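Local coordinates for protein YcaO (Methanopyrus kandleri, PDB 6CIB) that binds ADP and magnesium and probably uses ATP to drive thioamidation of a ribosomally made peptide backbone, as a YcaO enzyme, at residues A[128-133]-A[137-142]; A[47-52]-A[259-264]; A[169-174]-A[290-295]. All blocks are in the same frame, centred on the assembly; numbering follows the deposited sequence.

Contact 1: residues A[128-133]-A[137-142]; sequences PANEVF and LGDALP
Asn-130 reaches out of the short 3-10 turn 129-131 and is met by Asp-139 and Leu-141 of the loop that folds back over it. At the root of the side chain, CB lies 3.3 Å from Asp-139 OD2, a van der Waals touch against the carboxylate. CG is turned anti to the backbone N (chi1 -164°), which aims the amide at the 137-142 backbone, and it passes alongside Asp-139 CB while the two side chains run in opposite directions, their flat ends 53° apart. At the tip, ND2 donates to Leu-141 O at 2.9 Å, from above the carbonyl plane and with a bent N-H...O angle of 147°. Asn-130 OD1 lies 2.7 Å from a water, which accepts from Asp-139 N and also lies 2.8 Å from Leu-141 O. A second water joins Asn-130 N to Asp-139 OD2, the oxygen that Tyr-106 OH also binds. Cut back to an alanine, this position is likely to leave Leu-141 O without its amide donor and the first water without one neighbour, so the returning loop would be held less firmly. ND2 donates to a backbone carbonyl and OD1 lies beside a water, so both ends of the buried amide have polar company, and the loop between strands 124-128 and 148-150 is closed by polar bonds and two waters rather than by apolar packing.

Contact 2: residues A[47-52]-A[259-264]; sequences VEIRRR and ARRGIE
Ile-49 packs against Arg-261 and Ile-263 in a small contact of mixed character, methyl against arginine and methyl against methyl, between the middle strand of the three-stranded antiparallel sheet and the chain leaving helix 241-260. The pieces are more than 200 residues apart in sequence, and side chains alone join them: the nearest CA atoms, those of Ile-49 and Arg-261, are 9.9 Å apart. Both branches of Ile-49 are engaged. Its CD1 methyl comes up obliquely to the guanidinium end of Arg-261, 3.6 Å from NE and 3.8 Å from CD of that arginine. Its other branch, CG2, stands anti to the backbone N and meets Ile-263 CD1 at 4.2 Å, a looser touch in which the two isoleucines pass each other in opposite directions. Arg-261 is extended from CG to NE, and that stretched chain carries its charged end to the isoleucine methyl and on to Asp-40 of strand 34-42, with which NH2 forms a salt bridge. The methyl therefore packs beside a cation already paired with a carboxylate. Between the two partners of Ile-49 the backbone turns at Gly-262, whose positive phi (65°) belongs to a Schellman motif ending the helix; this turn brings Arg-261 and Ile-263 to the same isoleucine. On the strand, Glu-48 and Arg-50 make their own salt bridge, Arg-50 NH1 and NH2 both meeting Glu-48 OE1, end-on. Those two residues pack against helix 68-85, which carries several ADP-pocket residues, while Ile-49 meets Ser-257 of helix 241-260 and, together with Ile-263, touches Tyr-60 of strand 57-64. The central strand thus lies between helix 68-85 and the end of helix 241-260.

Contact 3: residues A[169-174]-A[290-295]; sequences DSWSIV and RHWFEP
Trp-292 CZ2 is where the two helices meet, pressed by Val-174 CG1 at 3.6 Å and by Trp-171 CD1 at 3.7 Å. The valine methyl sits over one face of the Trp-292 indole, offset toward the rim, whereas Trp-171 comes to its edge, near the ring plane. The two indoles cross with planes 65° apart, an oblique pair. Val-174 puts CG1 over the indole by holding it anti to the backbone N (chi1 170°). His-291 adds a looser touch, its CD2 lying 4.2 Å from Val-174 CG1, and its ring is backed on one face by Trp-292 CD1.

Just past this shell, Glu-175 fixes the rings in their turns: its OE2 accepts from NE1 of both tryptophans and its OE1 is hydrogen-bonded to His-291 NE2. Farther out, Phe-235 stacks on Trp-171, and Leu-209 of strand 203-209 packs against Val-174 and Trp-292. This is helix-to-helix aromatic packing around a shared carboxylate, joining the short helix 290-293 to helix 154-177, whose earlier turns carry the ADP-binding residues Glu-156 and Gln-160 of the YcaO nucleotide site.

The three contacts lie far apart in one chain, their centres 26 to 28 Å from each other, and no two touch. Contact 1 closes a short loop beside the five-stranded sheet, and it is nested inside the long loop that contact 2 closes between strand 45-54 and the end of helix 241-260. Contact 3 starts after contact 1 is complete and crosses contact 2 along the chain, since 169-174 comes before 259-264 and 290-295 after it. Contacts 2 and 3 each join parts of the chain far apart in sequence, not far from the nucleotide, the side chain of Ile-49 about 12 Å and that of Trp-171 about 11 Å from bound ADP, whereas contact 1 lies away from it.

Contact 1: residues A[128-133]-A[137-142]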
loop_
_atom_site.group_PDB
_atom_site.type_symbol
_atom_site.label_atom_id
_atom_site.label_comp_id
_atom_site.label_asym_id
_atom_site.label_seq_id
_atom_site.Cartn_x
_atom_site.Cartn_y
_atom_site.Cartn_z
ATOM N N PRO A 128 -11.795 -15.882 4.370
ATOM C CA PRO A 128 -10.851 -17.012 4.404
ATOM C C PRO A 128 -9.523 -16.588 5.006
ATOM O O PRO A 128 -9.104 -15.436 4.820
ATOM C CB PRO A 128 -10.662 -17.368 2.922
ATOM C CG PRO A 128 -11.879 -16.826 2.235
ATOM C CD PRO A 128 -12.208 -15.568 2.985
ATOM N N ALA A 129 -8.884 -17.504 5.732
ATOM C CA ALA A 129 -7.566 -17.254 6.329
ATOM C C ALA A 129 -6.526 -16.817 5.294
ATOM O O ALA A 129 -5.690 -15.966 5.596
ATOM C CB ALA A 129 -7.082 -18.467 7.114
ATOM N N ASN A 130 -6.617 -17.364 4.076
ATOM C CA ASN A 130 -5.702 -17.027 2.959
ATOM C C ASN A 130 -5.877 -15.584 2.474
ATOM O O ASN A 130 -5.005 -15.042 1.786
ATOM C CB ASN A 130 -5.892 -18.004 1.782
ATOM C CG ASN A 130 -4.740 -17.964 0.771
ATOM O OD1 ASN A 130 -3.590 -18.269 1.095
ATOM N ND2 ASN A 130 -5.054 -17.604 -0.468
ATOM N N GLU A 131 -7.011 -14.980 2.827
ATOM C CA GLU A 131 -7.294 -13.589 2.508
ATOM C C GLU A 131 -6.999 -12.656 3.684
ATOM O O GLU A 131 -7.273 -11.456 3.614
ATOM C CB GLU A 131 -8.752 -13.430 2.053
ATOM C CG GLU A 131 -9.076 -14.045 0.701
ATOM C CD GLU A 131 -8.203 -13.515 -0.421
ATOM O OE1 GLU A 131 -7.968 -12.286 -0.488
ATOM O OE2 GLU A 131 -7.755 -14.332 -1.244
ATOM N N VAL A 132 -6.436 -13.206 4.757
ATOM C CA VAL A 132 -6.117 -12.417 5.937
ATOM C C VAL A 132 -4.616 -12.503 6.234
ATOM O O VAL A 132 -3.930 -11.477 6.349
ATOM C CB VAL A 132 -6.956 -12.866 7.164
ATOM C CG1 VAL A 132 -6.539 -12.115 8.419
ATOM C CG2 VAL A 132 -8.441 -12.648 6.916
ATOM N N PHE A 133 -4.120 -13.736 6.341
ATOM C CA PHE A 133 -2.770 -13.996 6.812
ATOM C C PHE A 133 -1.740 -14.015 5.695
ATOM O O PHE A 133 -2.089 -14.102 4.512
ATOM C CB PHE A 133 -2.719 -15.317 7.604
ATOM C CG PHE A 133 -3.583 -15.331 8.842
ATOM C CD1 PHE A 133 -3.381 -14.410 9.878
ATOM C CD2 PHE A 133 -4.591 -16.288 8.985
ATOM C CE1 PHE A 133 -4.174 -14.431 11.021
ATOM C CE2 PHE A 133 -5.378 -16.322 10.126
ATOM C CZ PHE A 133 -5.170 -15.393 11.146
ATOM N N LEU A 137 -0.302 -21.068 2.941
ATOM C CA LEU A 137 0.100 -21.889 1.785
ATOM C C LEU A 137 -0.919 -22.888 1.224
ATOM O O LEU A 137 -0.737 -23.384 0.107
ATOM C CB LEU A 137 1.440 -22.587 2.060
ATOM C CG LEU A 137 2.701 -21.726 1.962
ATOM C CD1 LEU A 137 3.880 -22.480 2.557
ATOM C CD2 LEU A 137 2.990 -21.322 0.519
ATOM N N GLY A 138 -1.972 -23.179 1.985
ATOM C CA GLY A 138 -2.963 -24.197 1.596
ATOM C C GLY A 138 -3.717 -24.053 0.272
ATOM O O GLY A 138 -3.971 -25.051 -0.406
ATOM N N ASP A 139 -4.044 -22.819 -0.114
ATOM C CA ASP A 139 -5.122 -22.570 -1.093
ATOM C C ASP A 139 -4.742 -22.364 -2.571
ATOM O O ASP A 139 -3.565 -22.432 -2.945
ATOM C CB ASP A 139 -6.014 -21.426 -0.588
ATOM C CG ASP A 139 -6.720 -21.767 0.715
ATOM O OD1 ASP A 139 -6.540 -22.898 1.227
ATOM O OD2 ASP A 139 -7.458 -20.899 1.230
ATOM N N ALA A 140 -5.774 -22.121 -3.386
ATOM C CA ALA A 140 -5.683 -21.959 -4.844
ATOM C C ALA A 140 -4.733 -20.843 -5.292
ATOM O O ALA A 140 -3.987 -21.008 -6.263
ATOM C CB ALA A 140 -7.076 -21.749 -5.438
ATOM N N LEU A 141 -4.767 -19.717 -4.584
ATOM C CA LEU A 141 -3.895 -18.583 -4.886
ATOM C C LEU A 141 -2.971 -18.266 -3.709
ATOM O O LEU A 141 -3.322 -18.580 -2.565
ATOM C CB LEU A 141 -4.726 -17.357 -5.279
ATOM C CG LEU A 141 -5.585 -17.431 -6.553
ATOM C CD1 LEU A 141 -6.217 -16.077 -6.805
ATOM C CD2 LEU A 141 -4.802 -17.884 -7.783
ATOM N N PRO A 142 -1.780 -17.676 -3.982
ATOM C CA PRO A 142 -0.913 -17.278 -2.869
ATOM C C PRO A 142 -1.517 -16.161 -2.019
ATOM O O PRO A 142 -2.255 -15.307 -2.528
ATOM C CB PRO A 142 0.359 -16.771 -3.562
ATOM C CG PRO A 142 0.333 -17.373 -4.924
ATOM C CD PRO A 142 -1.123 -17.436 -5.284
HETATM O O HOH W 1 -2.566 -20.247 -0.429
HETATM O O HOH W 2 -8.015 -19.817 3.696
#

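Contact 2: residues A[47-52]-A[259-264]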
loop_
_atom_site.group_PDB
_atom_site.type_symbol
_atom_site.label_atom_id
_atom_site.label_comp_id
_atom_site.label_asym_id
_atom_site.label_seq_id
_atom_site.Cartn_x
_atom_site.Cartn_y
_atom_site.Cartn_z
ATOM N N VAL A 47 15.880 6.344 3.723
ATOM C CA VAL A 47 15.303 5.004 3.582
ATOM C C VAL A 47 15.900 4.116 4.682
ATOM O O VAL A 47 17.086 4.219 4.998
ATOM C CB VAL A 47 15.552 4.391 2.169
ATOM C CG1 VAL A 47 14.968 2.975 2.068
ATOM C CG2 VAL A 47 14.956 5.273 1.077
ATOM N N GLU A 48 15.066 3.252 5.256
ATOM C CA GLU A 48 15.465 2.376 6.352
ATOM C C GLU A 48 15.242 0.918 5.977
ATOM O O GLU A 48 14.201 0.566 5.411
ATOM C CB GLU A 48 14.671 2.725 7.609
ATOM C CG GLU A 48 15.072 4.047 8.249
ATOM C CD GLU A 48 16.426 3.980 8.944
ATOM O OE1 GLU A 48 16.700 2.986 9.645
ATOM O OE2 GLU A 48 17.212 4.929 8.799
ATOM N N ILE A 49 16.223 0.070 6.268
ATOM C CA ILE A 49 16.092 -1.361 5.939
ATOM C C ILE A 49 16.183 -2.170 7.219
ATOM O O ILE A 49 17.028 -1.891 8.079
ATOM C CB ILE A 49 17.119 -1.837 4.874
ATOM C CG1 ILE A 49 16.872 -1.140 3.532
ATOM C CG2 ILE A 49 17.044 -3.348 4.635
ATOM C CD1 ILE A 49 17.826 0.001 3.279
ATOM N N ARG A 50 15.298 -3.160 7.336
ATOM C CA ARG A 50 15.279 -4.067 8.475
ATOM C C ARG A 50 15.442 -5.517 8.025
ATOM O O ARG A 50 14.799 -5.953 7.062
ATOM C CB ARG A 50 13.982 -3.888 9.274
ATOM C CG ARG A 50 13.750 -2.466 9.809
ATOM C CD ARG A 50 14.706 -2.126 10.956
ATOM N NE ARG A 50 14.573 -0.743 11.429
ATOM C CZ ARG A 50 15.212 0.310 10.914
ATOM N NH1 ARG A 50 16.054 0.158 9.896
ATOM N NH2 ARG A 50 15.003 1.530 11.420
ATOM N N ARG A 51 16.325 -6.240 8.709
ATOM C CA ARG A 51 16.400 -7.689 8.601
ATOM C C ARG A 51 15.634 -8.266 9.794
ATOM O O ARG A 51 15.941 -7.957 10.952
ATOM C CB ARG A 51 17.860 -8.161 8.576
ATOM C CG ARG A 51 18.043 -9.651 8.298
ATOM C CD ARG A 51 19.488 -10.002 7.946
ATOM N NE ARG A 51 20.425 -9.779 9.049
ATOM C CZ ARG A 51 20.742 -10.678 9.982
ATOM N NH1 ARG A 51 20.210 -11.893 9.970
ATOM N NH2 ARG A 51 21.606 -10.363 10.942
ATOM N N ARG A 52 14.624 -9.073 9.483
ATOM C CA ARG A 52 13.689 -9.631 10.468
ATOM C C ARG A 52 13.692 -11.170 10.434
ATOM O O ARG A 52 13.686 -11.761 9.356
ATOM C CB ARG A 52 12.273 -9.112 10.177
ATOM C CG ARG A 52 11.278 -9.332 11.300
ATOM C CD ARG A 52 9.840 -9.052 10.890
ATOM N NE ARG A 52 8.954 -9.927 11.660
ATOM C CZ ARG A 52 8.181 -10.876 11.148
ATOM N NH1 ARG A 52 8.119 -11.078 9.840
ATOM N NH2 ARG A 52 7.447 -11.618 11.955
ATOM N N ALA A 259 17.202 -1.892 -4.754
ATOM C CA ALA A 259 17.906 -2.368 -5.948
ATOM C C ALA A 259 19.424 -2.239 -5.774
ATOM O O ALA A 259 20.167 -3.145 -6.142
ATOM C CB ALA A 259 17.425 -1.626 -7.189
ATOM N N ARG A 260 19.865 -1.133 -5.176
ATOM C CA ARG A 260 21.287 -0.888 -4.910
ATOM C C ARG A 260 21.880 -1.830 -3.863
ATOM O O ARG A 260 23.094 -1.998 -3.806
ATOM C CB ARG A 260 21.515 0.564 -4.500
ATOM C CG ARG A 260 21.514 1.526 -5.671
ATOM C CD ARG A 260 21.303 2.947 -5.191
ATOM N NE ARG A 260 20.982 3.821 -6.315
ATOM C CZ ARG A 260 21.002 5.153 -6.281
ATOM N NH1 ARG A 260 21.341 5.800 -5.178
ATOM N NH2 ARG A 260 20.688 5.841 -7.369
ATOM N N ARG A 261 21.023 -2.435 -3.042
ATOM C CA ARG A 261 21.438 -3.479 -2.103
ATOM C C ARG A 261 21.169 -4.886 -2.654
ATOM O O ARG A 261 21.466 -5.884 -1.989
ATOM C CB ARG A 261 20.733 -3.307 -0.753
ATOM C CG ARG A 261 21.276 -2.157 0.074
ATOM C CD ARG A 261 20.509 -1.976 1.372
ATOM N NE ARG A 261 21.124 -0.889 2.141
ATOM C CZ ARG A 261 22.174 -1.031 2.947
ATOM N NH1 ARG A 261 22.736 -2.224 3.139
ATOM N NH2 ARG A 261 22.667 0.029 3.566
ATOM N N GLY A 262 20.597 -4.954 -3.855
ATOM C CA GLY A 262 20.222 -6.224 -4.491
ATOM C C GLY A 262 19.138 -7.007 -3.762
ATOM O O GLY A 262 19.132 -8.238 -3.799
ATOM N N ILE A 263 18.238 -6.294 -3.083
ATOM C CA ILE A 263 17.073 -6.901 -2.423
ATOM C C ILE A 263 15.907 -6.871 -3.414
ATOM O O ILE A 263 15.681 -5.853 -4.078
ATOM C CB ILE A 263 16.709 -6.170 -1.100
ATOM C CG1 ILE A 263 17.885 -6.205 -0.113
ATOM C CG2 ILE A 263 15.463 -6.781 -0.455
ATOM C CD1 ILE A 263 17.842 -5.127 0.956
ATOM N N GLU A 264 15.182 -7.983 -3.517
ATOM C CA GLU A 264 14.114 -8.127 -4.520
ATOM C C GLU A 264 12.727 -8.397 -3.926
ATOM O O GLU A 264 12.600 -8.686 -2.733
ATOM C CB GLU A 264 14.488 -9.214 -5.539
ATOM C CG GLU A 264 15.693 -8.869 -6.405
ATOM C CD GLU A 264 16.144 -10.025 -7.276
ATOM O OE1 GLU A 264 15.463 -10.314 -8.284
ATOM O OE2 GLU A 264 17.189 -10.637 -6.961
#

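Contact 3: residues A[169-174]-A[290-295]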
loop_
_atom_site.group_PDB
_atom_site.type_symbol
_atom_site.label_atom_id
_atom_site.label_comp_id
_atom_site.label_asym_id
_atom_site.label_seq_id
_atom_site.Cartn_x
_atom_site.Cartn_y
_atom_site.Cartn_z
ATOM N N ASP A 169 -5.861 -1.187 -7.090
ATOM C CA ASP A 169 -6.999 -1.280 -8.019
ATOM C C ASP A 169 -6.750 -0.430 -9.270
ATOM O O ASP A 169 -6.926 -0.928 -10.394
ATOM C CB ASP A 169 -8.327 -0.900 -7.337
ATOM C CG ASP A 169 -9.530 -1.034 -8.275
ATOM O OD1 ASP A 169 -10.032 -2.161 -8.487
ATOM O OD2 ASP A 169 -9.974 0.003 -8.800
ATOM N N SER A 170 -6.335 0.827 -9.067
ATOM C CA SER A 170 -5.959 1.738 -10.159
ATOM C C SER A 170 -4.816 1.191 -11.008
ATOM O O SER A 170 -4.916 1.159 -12.234
ATOM C CB SER A 170 -5.569 3.117 -9.623
ATOM O OG SER A 170 -6.700 3.857 -9.220
ATOM N N TRP A 171 -3.738 0.764 -10.346
ATOM C CA TRP A 171 -2.584 0.174 -11.016
ATOM C C TRP A 171 -2.977 -1.087 -11.805
ATOM O O TRP A 171 -2.550 -1.250 -12.950
ATOM C CB TRP A 171 -1.457 -0.078 -10.000
ATOM C CG TRP A 171 -0.178 -0.630 -10.557
ATOM C CD1 TRP A 171 0.251 -0.587 -11.856
ATOM C CD2 TRP A 171 0.867 -1.276 -9.814
ATOM N NE1 TRP A 171 1.476 -1.191 -11.975
ATOM C CE2 TRP A 171 1.882 -1.627 -10.741
ATOM C CE3 TRP A 171 1.039 -1.610 -8.460
ATOM C CZ2 TRP A 171 3.059 -2.292 -10.358
ATOM C CZ3 TRP A 171 2.207 -2.276 -8.076
ATOM C CH2 TRP A 171 3.207 -2.601 -9.026
ATOM N N SER A 172 -3.814 -1.937 -11.204
ATOM C CA SER A 172 -4.321 -3.150 -11.862
ATOM C C SER A 172 -5.148 -2.856 -13.121
ATOM O O SER A 172 -5.024 -3.558 -14.116
ATOM C CB SER A 172 -5.135 -3.986 -10.889
ATOM O OG SER A 172 -4.314 -4.497 -9.862
ATOM N N ILE A 173 -5.967 -1.810 -13.059
ATOM C CA ILE A 173 -6.742 -1.322 -14.205
ATOM C C ILE A 173 -5.847 -0.850 -15.360
ATOM O O ILE A 173 -6.072 -1.232 -16.508
ATOM C CB ILE A 173 -7.814 -0.282 -13.742
ATOM C CG1 ILE A 173 -9.183 -0.951 -13.660
ATOM C CG2 ILE A 173 -7.928 0.933 -14.650
ATOM C CD1 ILE A 173 -9.304 -1.979 -12.558
ATOM N N VAL A 174 -4.828 -0.057 -15.031
ATOM C CA VAL A 174 -3.842 0.432 -15.997
ATOM C C VAL A 174 -3.101 -0.722 -16.691
ATOM O O VAL A 174 -2.974 -0.714 -17.908
ATOM C CB VAL A 174 -2.876 1.465 -15.342
ATOM C CG1 VAL A 174 -1.691 1.807 -16.247
ATOM C CG2 VAL A 174 -3.634 2.740 -14.987
ATOM N N ARG A 290 5.469 0.670 -22.707
ATOM C CA ARG A 290 5.105 1.855 -23.501
ATOM C C ARG A 290 3.957 2.679 -22.919
ATOM O O ARG A 290 3.953 3.903 -23.039
ATOM C CB ARG A 290 4.758 1.443 -24.938
ATOM C CG ARG A 290 5.962 1.255 -25.856
ATOM C CD ARG A 290 5.575 0.704 -27.228
ATOM N NE ARG A 290 4.899 1.712 -28.049
ATOM C CZ ARG A 290 3.583 1.771 -28.265
ATOM N NH1 ARG A 290 2.758 0.870 -27.736
ATOM N NH2 ARG A 290 3.084 2.744 -29.020
ATOM N N HIS A 291 2.991 1.999 -22.302
ATOM C CA HIS A 291 1.853 2.655 -21.643
ATOM C C HIS A 291 2.275 3.620 -20.521
ATOM O O HIS A 291 1.650 4.667 -20.334
ATOM C CB HIS A 291 0.791 1.640 -21.186
ATOM C CG HIS A 291 1.305 0.551 -20.291
ATOM N ND1 HIS A 291 2.348 -0.281 -20.639
ATOM C CD2 HIS A 291 0.881 0.129 -19.077
ATOM C CE1 HIS A 291 2.560 -1.151 -19.668
ATOM N NE2 HIS A 291 1.678 -0.926 -18.709
ATOM N N TRP A 292 3.347 3.272 -19.812
ATOM C CA TRP A 292 3.931 4.152 -18.792
ATOM C C TRP A 292 4.778 5.282 -19.352
ATOM O O TRP A 292 4.794 6.377 -18.781
ATOM C CB TRP A 292 4.746 3.344 -17.778
ATOM C CG TRP A 292 3.875 2.530 -16.871
ATOM C CD1 TRP A 292 3.790 1.169 -16.816
ATOM C CD2 TRP A 292 2.936 3.032 -15.909
ATOM N NE1 TRP A 292 2.867 0.787 -15.871
ATOM C CE2 TRP A 292 2.325 1.910 -15.298
ATOM C CE3 TRP A 292 2.554 4.322 -15.495
ATOM C CZ2 TRP A 292 1.353 2.036 -14.285
ATOM C CZ3 TRP A 292 1.575 4.447 -14.492
ATOM C CH2 TRP A 292 0.992 3.307 -13.901
ATOM N N PHE A 293 5.475 5.015 -20.455
ATOM C CA PHE A 293 6.446 5.961 -21.022
ATOM C C PHE A 293 5.906 6.832 -22.156
ATOM O O PHE A 293 6.582 7.759 -22.602
ATOM C CB PHE A 293 7.742 5.244 -21.431
ATOM C CG PHE A 293 8.504 4.675 -20.264
ATOM C CD1 PHE A 293 9.231 5.510 -19.411
ATOM C CD2 PHE A 293 8.483 3.302 -20.005
ATOM C CE1 PHE A 293 9.923 4.985 -18.322
ATOM C CE2 PHE A 293 9.173 2.774 -18.919
ATOM C CZ PHE A 293 9.888 3.618 -18.074
ATOM N N GLU A 294 4.680 6.552 -22.594
ATOM C CA GLU A 294 4.005 7.380 -23.599
ATOM C C GLU A 294 2.646 7.872 -23.073
ATOM O O GLU A 294 1.602 7.335 -23.455
ATOM C CB GLU A 294 3.873 6.618 -24.926
ATOM C CG GLU A 294 5.207 6.298 -25.597
ATOM C CD GLU A 294 5.120 5.189 -26.633
ATOM O OE1 GLU A 294 3.997 4.833 -27.067
ATOM O OE2 GLU A 294 6.192 4.669 -27.024
ATOM N N PRO A 295 2.660 8.892 -22.182
ATOM C CA PRO A 295 1.416 9.360 -21.552
ATOM C C PRO A 295 0.391 9.932 -22.540
ATOM O O PRO A 295 0.774 10.549 -23.529
ATOM C CB PRO A 295 1.900 10.448 -20.586
ATOM C CG PRO A 295 3.202 10.912 -21.152
ATOM C CD PRO A 295 3.826 9.670 -21.708
#